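PDB 2NVO: RNA-binding protein RO60 from Deinococcus radiodurans, which binds several small RNAs that accumulate during recovery from ultraviolet irradiation and contributes to the bacterium's resistance to it. Local coordinates for residues A121-L126 with R155-V160; K491-G496 with L513-F518. All coordinates share one frame; numbering follows the deposited sequence.

Contact 1: residues A121-L126 with R155-V160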
ATOM      1  N   ALA A 121      28.957   2.873   2.025  1.00 27.97           N
ATOM      2  CA  ALA A 121      28.000   3.503   1.122  1.00 30.95           C
ATOM      3  C   ALA A 121      26.561   3.158   1.522  1.00 28.50           C
ATOM      4  O   ALA A 121      25.665   4.001   1.442  1.00 28.04           O
ATOM      5  CB  ALA A 121      28.276   3.088  -0.315  1.00 29.62           C
ATOM      6  N   ALA A 122      26.347   1.919   1.958  1.00 29.40           N
ATOM      7  CA  ALA A 122      25.038   1.518   2.469  1.00 27.32           C
ATOM      8  C   ALA A 122      24.655   2.387   3.662  1.00 25.77           C
ATOM      9  O   ALA A 122      23.588   2.992   3.682  1.00 22.57           O
ATOM     10  CB  ALA A 122      25.035   0.050   2.838  1.00 27.00           C
ATOM     11  N   TRP A 123      25.543   2.472   4.648  1.00 26.87           N
ATOM     12  CA  TRP A 123      25.316   3.356   5.786  1.00 23.83           C
ATOM     13  C   TRP A 123      25.014   4.790   5.373  1.00 26.15           C
ATOM     14  O   TRP A 123      24.085   5.401   5.903  1.00 26.09           O
ATOM     15  CB  TRP A 123      26.492   3.315   6.756  1.00 26.93           C
ATOM     16  CG  TRP A 123      26.521   2.075   7.589  1.00 26.83           C
ATOM     17  CD1 TRP A 123      27.405   1.035   7.492  1.00 27.03           C
ATOM     18  CD2 TRP A 123      25.613   1.733   8.641  1.00 23.15           C
ATOM     19  NE1 TRP A 123      27.108   0.073   8.430  1.00 24.87           N
ATOM     20  CE2 TRP A 123      26.011   0.479   9.147  1.00 24.44           C
ATOM     21  CE3 TRP A 123      24.509   2.372   9.213  1.00 20.97           C
ATOM     22  CZ2 TRP A 123      25.344  -0.149  10.194  1.00 22.74           C
ATOM     23  CZ3 TRP A 123      23.849   1.745  10.254  1.00 20.79           C
ATOM     24  CH2 TRP A 123      24.267   0.500  10.730  1.00 22.21           C
ATOM     25  N   ASP A 124      25.778   5.322   4.421  1.00 27.91           N
ATOM     26  CA  ASP A 124      25.571   6.698   3.971  1.00 27.35           C
ATOM     27  C   ASP A 124      24.176   6.910   3.372  1.00 28.26           C
ATOM     28  O   ASP A 124      23.645   8.022   3.400  1.00 29.88           O
ATOM     29  CB  ASP A 124      26.637   7.111   2.950  1.00 29.35           C
ATOM     30  CG  ASP A 124      27.988   7.411   3.592  1.00 35.93           C
ATOM     31  OD1 ASP A 124      28.039   7.655   4.824  1.00 32.32           O
ATOM     32  OD2 ASP A 124      29.001   7.404   2.854  1.00 34.49           O
ATOM     33  N   ALA A 125      23.590   5.843   2.837  1.00 25.77           N
ATOM     34  CA  ALA A 125      22.246   5.912   2.261  1.00 26.84           C
ATOM     35  C   ALA A 125      21.135   5.721   3.297  1.00 26.22           C
ATOM     36  O   ALA A 125      19.982   6.048   3.027  1.00 25.03           O
ATOM     37  CB  ALA A 125      22.095   4.903   1.141  1.00 24.18           C
ATOM     38  N   LEU A 126      21.472   5.204   4.478  1.00 24.90           N
ATOM     39  CA  LEU A 126      20.449   4.941   5.492  1.00 22.69           C
ATOM     40  C   LEU A 126      19.505   6.121   5.765  1.00 24.25           C
ATOM     41  O   LEU A 126      18.293   5.937   5.849  1.00 23.16           O
ATOM     42  CB  LEU A 126      21.068   4.433   6.800  1.00 20.12           C
ATOM     43  CG  LEU A 126      20.031   3.957   7.820  1.00 21.63           C
ATOM     44  CD1 LEU A 126      19.203   2.792   7.251  1.00 20.65           C
ATOM     45  CD2 LEU A 126      20.679   3.546   9.125  1.00 19.21           C
ATOM     46  N   ARG A 155      28.525   5.225  13.977  1.00 22.50           N
ATOM     47  CA  ARG A 155      28.501   6.401  13.115  1.00 27.54           C
ATOM     48  C   ARG A 155      27.301   6.410  12.166  1.00 24.60           C
ATOM     49  O   ARG A 155      26.597   7.406  12.066  1.00 23.24           O
ATOM     50  CB  ARG A 155      29.808   6.524  12.317  1.00 27.41           C
ATOM     51  CG  ARG A 155      30.949   7.160  13.105  1.00 34.66           C
ATOM     52  CD  ARG A 155      30.466   8.428  13.801  1.00 30.84           C
ATOM     53  NE  ARG A 155      29.579   9.202  12.935  1.00 35.36           N
ATOM     54  CZ  ARG A 155      28.761  10.163  13.360  1.00 30.23           C
ATOM     55  NH1 ARG A 155      27.979  10.804  12.501  1.00 31.92           N
ATOM     56  NH2 ARG A 155      28.718  10.476  14.648  1.00 32.57           N
ATOM     57  N   GLY A 156      27.075   5.296  11.480  1.00 22.80           N
ATOM     58  CA  GLY A 156      25.978   5.195  10.527  1.00 21.43           C
ATOM     59  C   GLY A 156      24.607   5.475  11.118  1.00 19.60           C
ATOM     60  O   GLY A 156      23.799   6.172  10.518  1.00 20.21           O
ATOM     61  N   VAL A 157      24.338   4.929  12.299  1.00 20.86           N
ATOM     62  CA  VAL A 157      23.085   5.210  12.984  1.00 19.98           C
ATOM     63  C   VAL A 157      23.061   6.654  13.496  1.00 18.98           C
ATOM     64  O   VAL A 157      22.070   7.374  13.317  1.00 18.11           O
ATOM     65  CB  VAL A 157      22.840   4.224  14.144  1.00 19.30           C
ATOM     66  CG1 VAL A 157      21.561   4.579  14.893  1.00 17.18           C
ATOM     67  CG2 VAL A 157      22.786   2.785  13.626  1.00 16.44           C
ATOM     68  N   ALA A 158      24.154   7.085  14.117  1.00 17.57           N
ATOM     69  CA  ALA A 158      24.246   8.463  14.603  1.00 20.68           C
ATOM     70  C   ALA A 158      24.007   9.458  13.470  1.00 19.05           C
ATOM     71  O   ALA A 158      23.349  10.479  13.656  1.00 20.66           O
ATOM     72  CB  ALA A 158      25.608   8.727  15.264  1.00 24.55           C
ATOM     73  N   ASN A 159      24.548   9.164  12.296  1.00 21.66           N
ATOM     74  CA  ASN A 159      24.394  10.061  11.153  1.00 20.49           C
ATOM     75  C   ASN A 159      22.922  10.273  10.793  1.00 20.98           C
ATOM     76  O   ASN A 159      22.521  11.357  10.358  1.00 20.52           O
ATOM     77  CB  ASN A 159      25.192   9.554   9.962  1.00 23.33           C
ATOM     78  CG  ASN A 159      25.125  10.488   8.769  1.00 25.95           C
ATOM     79  OD1 ASN A 159      25.358  11.702   8.880  1.00 25.38           O
ATOM     80  ND2 ASN A 159      24.802   9.926   7.617  1.00 21.32           N
ATOM     81  N   VAL A 160      22.107   9.246  11.016  1.00 19.80           N
ATOM     82  CA  VAL A 160      20.679   9.355  10.778  1.00 19.13           C
ATOM     83  C   VAL A 160      20.052  10.456  11.628  1.00 17.86           C
ATOM     84  O   VAL A 160      19.290  11.276  11.118  1.00 21.96           O
ATOM     85  CB  VAL A 160      19.946   8.009  11.025  1.00 16.40           C
ATOM     86  CG1 VAL A 160      18.442   8.206  10.931  1.00 18.89           C
ATOM     87  CG2 VAL A 160      20.404   6.985  10.018  1.00 14.66           C
TER
HETATM   88  O   HOH W   1      24.190   7.177   8.017  1.00 24.86           O

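Contact 2: residues K491-G496 with L513-F518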
ATOM      1  N   LYS A 491       2.209 -10.369 -21.453  1.00 11.50           N
ATOM      2  CA  LYS A 491       2.361 -10.759 -20.055  1.00  8.14           C
ATOM      3  C   LYS A 491       1.033 -11.295 -19.531  1.00  7.75           C
ATOM      4  O   LYS A 491      -0.022 -10.998 -20.075  1.00  7.33           O
ATOM      5  CB  LYS A 491       2.811  -9.569 -19.208  1.00 10.26           C
ATOM      6  CG  LYS A 491       4.230  -9.083 -19.502  1.00 12.12           C
ATOM      7  CD  LYS A 491       4.566  -7.884 -18.641  1.00 12.56           C
ATOM      8  CE  LYS A 491       6.032  -7.499 -18.744  1.00 16.96           C
ATOM      9  NZ  LYS A 491       6.353  -7.069 -20.116  1.00 16.37           N
ATOM     10  N   LEU A 492       1.092 -12.072 -18.461  1.00  8.99           N
ATOM     11  CA  LEU A 492      -0.126 -12.594 -17.838  1.00  5.89           C
ATOM     12  C   LEU A 492      -0.113 -12.269 -16.343  1.00  5.12           C
ATOM     13  O   LEU A 492       0.882 -12.522 -15.664  1.00  5.12           O
ATOM     14  CB  LEU A 492      -0.202 -14.111 -18.024  1.00  5.93           C
ATOM     15  CG  LEU A 492      -1.262 -14.804 -17.158  1.00  5.12           C
ATOM     16  CD1 LEU A 492      -2.659 -14.335 -17.578  1.00  5.52           C
ATOM     17  CD2 LEU A 492      -1.123 -16.338 -17.243  1.00  6.05           C
ATOM     18  N   ILE A 493      -1.208 -11.706 -15.843  1.00  5.12           N
ATOM     19  CA  ILE A 493      -1.371 -11.480 -14.403  1.00  5.16           C
ATOM     20  C   ILE A 493      -2.580 -12.312 -13.997  1.00  5.12           C
ATOM     21  O   ILE A 493      -3.619 -12.228 -14.632  1.00  5.12           O
ATOM     22  CB  ILE A 493      -1.679 -10.000 -14.065  1.00  5.81           C
ATOM     23  CG1 ILE A 493      -0.601  -9.047 -14.634  1.00  5.73           C
ATOM     24  CG2 ILE A 493      -1.840  -9.810 -12.536  1.00  5.95           C
ATOM     25  CD1 ILE A 493      -0.928  -7.580 -14.491  1.00  7.08           C
ATOM     26  N   VAL A 494      -2.413 -13.152 -12.986  1.00  5.12           N
ATOM     27  CA  VAL A 494      -3.528 -13.889 -12.405  1.00  5.12           C
ATOM     28  C   VAL A 494      -3.797 -13.345 -10.998  1.00  5.12           C
ATOM     29  O   VAL A 494      -2.933 -13.370 -10.124  1.00  5.12           O
ATOM     30  CB  VAL A 494      -3.223 -15.413 -12.365  1.00  5.12           C
ATOM     31  CG1 VAL A 494      -4.412 -16.179 -11.755  1.00  5.61           C
ATOM     32  CG2 VAL A 494      -2.936 -15.913 -13.781  1.00  7.54           C
ATOM     33  N   VAL A 495      -5.004 -12.830 -10.801  1.00  5.69           N
ATOM     34  CA  VAL A 495      -5.415 -12.265  -9.535  1.00  5.12           C
ATOM     35  C   VAL A 495      -6.404 -13.196  -8.812  1.00  5.12           C
ATOM     36  O   VAL A 495      -7.525 -13.388  -9.266  1.00  5.12           O
ATOM     37  CB  VAL A 495      -6.070 -10.887  -9.740  1.00  5.12           C
ATOM     38  CG1 VAL A 495      -6.375 -10.248  -8.349  1.00  5.12           C
ATOM     39  CG2 VAL A 495      -5.144  -9.992 -10.523  1.00  5.47           C
ATOM     40  N   GLY A 496      -5.961 -13.786  -7.709  1.00  5.12           N
ATOM     41  CA  GLY A 496      -6.862 -14.507  -6.823  1.00  5.12           C
ATOM     42  C   GLY A 496      -7.311 -13.571  -5.743  1.00  5.12           C
ATOM     43  O   GLY A 496      -6.642 -13.449  -4.706  1.00  6.63           O
ATOM     44  N   LEU A 513       2.863 -12.867 -13.434  1.00  8.77           N
ATOM     45  CA  LEU A 513       2.717 -12.365 -12.067  1.00  7.84           C
ATOM     46  C   LEU A 513       1.460 -12.962 -11.444  1.00  6.46           C
ATOM     47  O   LEU A 513       0.399 -12.921 -12.057  1.00  6.54           O
ATOM     48  CB  LEU A 513       2.571 -10.843 -12.080  1.00  7.81           C
ATOM     49  CG  LEU A 513       2.320 -10.218 -10.700  1.00  5.82           C
ATOM     50  CD1 LEU A 513       3.568 -10.345  -9.878  1.00  8.91           C
ATOM     51  CD2 LEU A 513       1.894  -8.743 -10.821  1.00  8.69           C
ATOM     52  N   ASP A 514       1.589 -13.509 -10.242  1.00  7.62           N
ATOM     53  CA  ASP A 514       0.442 -13.958  -9.454  1.00  8.56           C
ATOM     54  C   ASP A 514       0.218 -12.934  -8.347  1.00  8.96           C
ATOM     55  O   ASP A 514       1.155 -12.567  -7.628  1.00  8.05           O
ATOM     56  CB  ASP A 514       0.729 -15.315  -8.798  1.00  9.07           C
ATOM     57  CG  ASP A 514       0.726 -16.468  -9.781  1.00 11.77           C
ATOM     58  OD1 ASP A 514       0.263 -16.300 -10.931  1.00 13.97           O
ATOM     59  OD2 ASP A 514       1.172 -17.565  -9.397  1.00 14.09           O
ATOM     60  N   VAL A 515      -1.018 -12.472  -8.214  1.00  7.11           N
ATOM     61  CA  VAL A 515      -1.407 -11.590  -7.127  1.00  6.53           C
ATOM     62  C   VAL A 515      -2.318 -12.399  -6.229  1.00  6.92           C
ATOM     63  O   VAL A 515      -3.420 -12.798  -6.629  1.00  6.21           O
ATOM     64  CB  VAL A 515      -2.186 -10.386  -7.637  1.00  5.36           C
ATOM     65  CG1 VAL A 515      -2.637  -9.481  -6.460  1.00  6.16           C
ATOM     66  CG2 VAL A 515      -1.349  -9.608  -8.679  1.00  5.83           C
ATOM     67  N   VAL A 516      -1.847 -12.644  -5.015  1.00  7.42           N
ATOM     68  CA  VAL A 516      -2.563 -13.489  -4.072  1.00  9.10           C
ATOM     69  C   VAL A 516      -3.264 -12.572  -3.072  1.00  8.49           C
ATOM     70  O   VAL A 516      -2.620 -11.894  -2.280  1.00 10.70           O
ATOM     71  CB  VAL A 516      -1.583 -14.423  -3.332  1.00 10.19           C
ATOM     72  CG1 VAL A 516      -2.346 -15.382  -2.401  1.00  9.90           C
ATOM     73  CG2 VAL A 516      -0.757 -15.210  -4.337  1.00  9.88           C
ATOM     74  N   GLY A 517      -4.584 -12.555  -3.120  1.00  9.48           N
ATOM     75  CA  GLY A 517      -5.363 -11.593  -2.364  1.00  8.05           C
ATOM     76  C   GLY A 517      -5.413 -10.265  -3.091  1.00 10.65           C
ATOM     77  O   GLY A 517      -5.127 -10.170  -4.292  1.00  8.96           O
ATOM     78  N   PHE A 518      -5.811  -9.229  -2.370  1.00 10.24           N
ATOM     79  CA  PHE A 518      -5.841  -7.897  -2.933  1.00  9.24           C
ATOM     80  C   PHE A 518      -5.694  -6.909  -1.806  1.00 12.45           C
ATOM     81  O   PHE A 518      -5.985  -7.225  -0.655  1.00 13.34           O
ATOM     82  CB  PHE A 518      -7.149  -7.631  -3.687  1.00  7.42           C
ATOM     83  CG  PHE A 518      -6.969  -6.846  -4.963  1.00  8.01           C
ATOM     84  CD1 PHE A 518      -6.192  -7.344  -5.987  1.00  8.72           C
ATOM     85  CD2 PHE A 518      -7.604  -5.621  -5.154  1.00 13.19           C
ATOM     86  CE1 PHE A 518      -6.021  -6.633  -7.178  1.00  7.18           C
ATOM     87  CE2 PHE A 518      -7.451  -4.906  -6.357  1.00 11.18           C
ATOM     88  CZ  PHE A 518      -6.660  -5.418  -7.365  1.00  8.60           C
TER

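Contact 1: residues A121-L126 with R155-V160
The benzo part of the Trp123 indole rests on the backbone of Gly156, with Trp123 CE3 only 3.4 Å from Gly156 CA. The CA atoms of these two residues are 5.1 Å apart, the nearest such pair between 121-126 and 155-160. Gly156 makes this approach possible: a beta carbon there would point straight at the indole and collide with CE3. Trp123 CG stands anti to its carbonyl carbon (chi1 -76°), which sends the ring out across the gap, roughly at right angles to its own helix axis, and carries its outer atoms on to the next residue, where Trp123 CZ3 lies 3.7 Å from Val157 CG2. Glycine and valine thus both meet the indole obliquely, and the valine uses the methyl that lies beside its backbone N.

About one turn further on, Leu126 and Val160 form a second apolar pair. Their side chains cross at a slant, branch against branch, with Leu126 CD2 3.6 Å from Val160 CG2.

No direct hydrogen bond spans the two segments, but one water does. It donates to Trp123 O at 2.8 Å and to Gly156 O, and accepts from Asn159 ND2 at 2.8 Å. The water therefore joins two main-chain carbonyls to a side-chain amide, beside the apolar pairs.

The segment axes run nearly parallel, 21° apart, and approach to 8.6 Å, as two helices separated by an intervening one can in a helical-repeat solenoid. That intervening helix is 133-143, whose Leu136 touches both Leu126 and Val160 while Leu140 packs on Val157. Helix 100-112 reaches Trp123 through Ala110 and Leu126 through Leu106, so the contact lies buried among the HEAT-like helices of the TROVE horseshoe.

Contact 2: residues K491-G496 with L513-F518
Five main-chain hydrogen bonds join 491-496 to 513-518, passing back and forth between the strands in parallel register. Leu513 N donates to Leu492 O, and Leu513 O then accepts from Val494 N at 3.0 Å. The straightest of the five is Val515 N to Val494 O, 2.8 Å long with an N-H...O angle of 176°. Val515 O receives Gly496 N, and Gly517 N closes the series on Gly496 O at 2.7 Å. In this last bond the donor is tilted 23° from the carbonyl plane. Its N-H...O angle falls to 141°. Gly517 has a positive phi, a backbone shape in which a beta carbon would jam against the preceding carbonyl oxygen.

Weaker CA-H...O contacts supplement these bonds. Ile493 CA lies 3.3 Å from Leu513 O, so that one carbonyl meets both the N-H of Val494 and the CA-H of the residue before it.

Apolar packing covers the sheet face bearing Ile493, Val495, Leu513 and Val515. Ile493 CG2 is 3.9 Å from Val515 CG2, while Val495 and Val515 lie side by side and point the same way. Val495 CG1, anti to the backbone N, reaches the ring of Phe518 obliquely, 3.7 Å from CD1. Helix 522-530 covers this face, Phe529 touching Ile493 and Leu513.

The carboxyl group of Asp514 lies on the other face. Asp514 OD1 comes 3.9 Å from Val494 CB, while OD2 accepts hydrogen bonds from the backbone N of Ile504 and Ala505 in the loop joining the strands. Backbone bonds thus set the register and apolar packing lines the Ile493 face under helix 522-530, whereas the Val494 face mixes apolar packing with a buried carboxyl group, held by two backbone N-H groups that would probably stabilise its ionised form.

Overall arrangement
Contact 1 and contact 2 belong to the two different domains of the chain and follow each other in sequence, the helical one closing before the strand pair begins. Their centres are 37 Å apart and their nearest atoms about 26 Å, so they do not touch. Contact 1 joins helices 116-129 and 151-163 of the horseshoe-shaped TROVE domain; contact 2 pairs neighbouring strands of the central sheet in the VWFA-like domain, with about 11 Å between the side-chain position of Gly496 and the bound calcium ion. This sheet also takes in strand 56-59 from the TROVE range, beside 512-517, consistent with a VWFA-like domain that closes the horseshoe into a ring around the RNA-binding cavity.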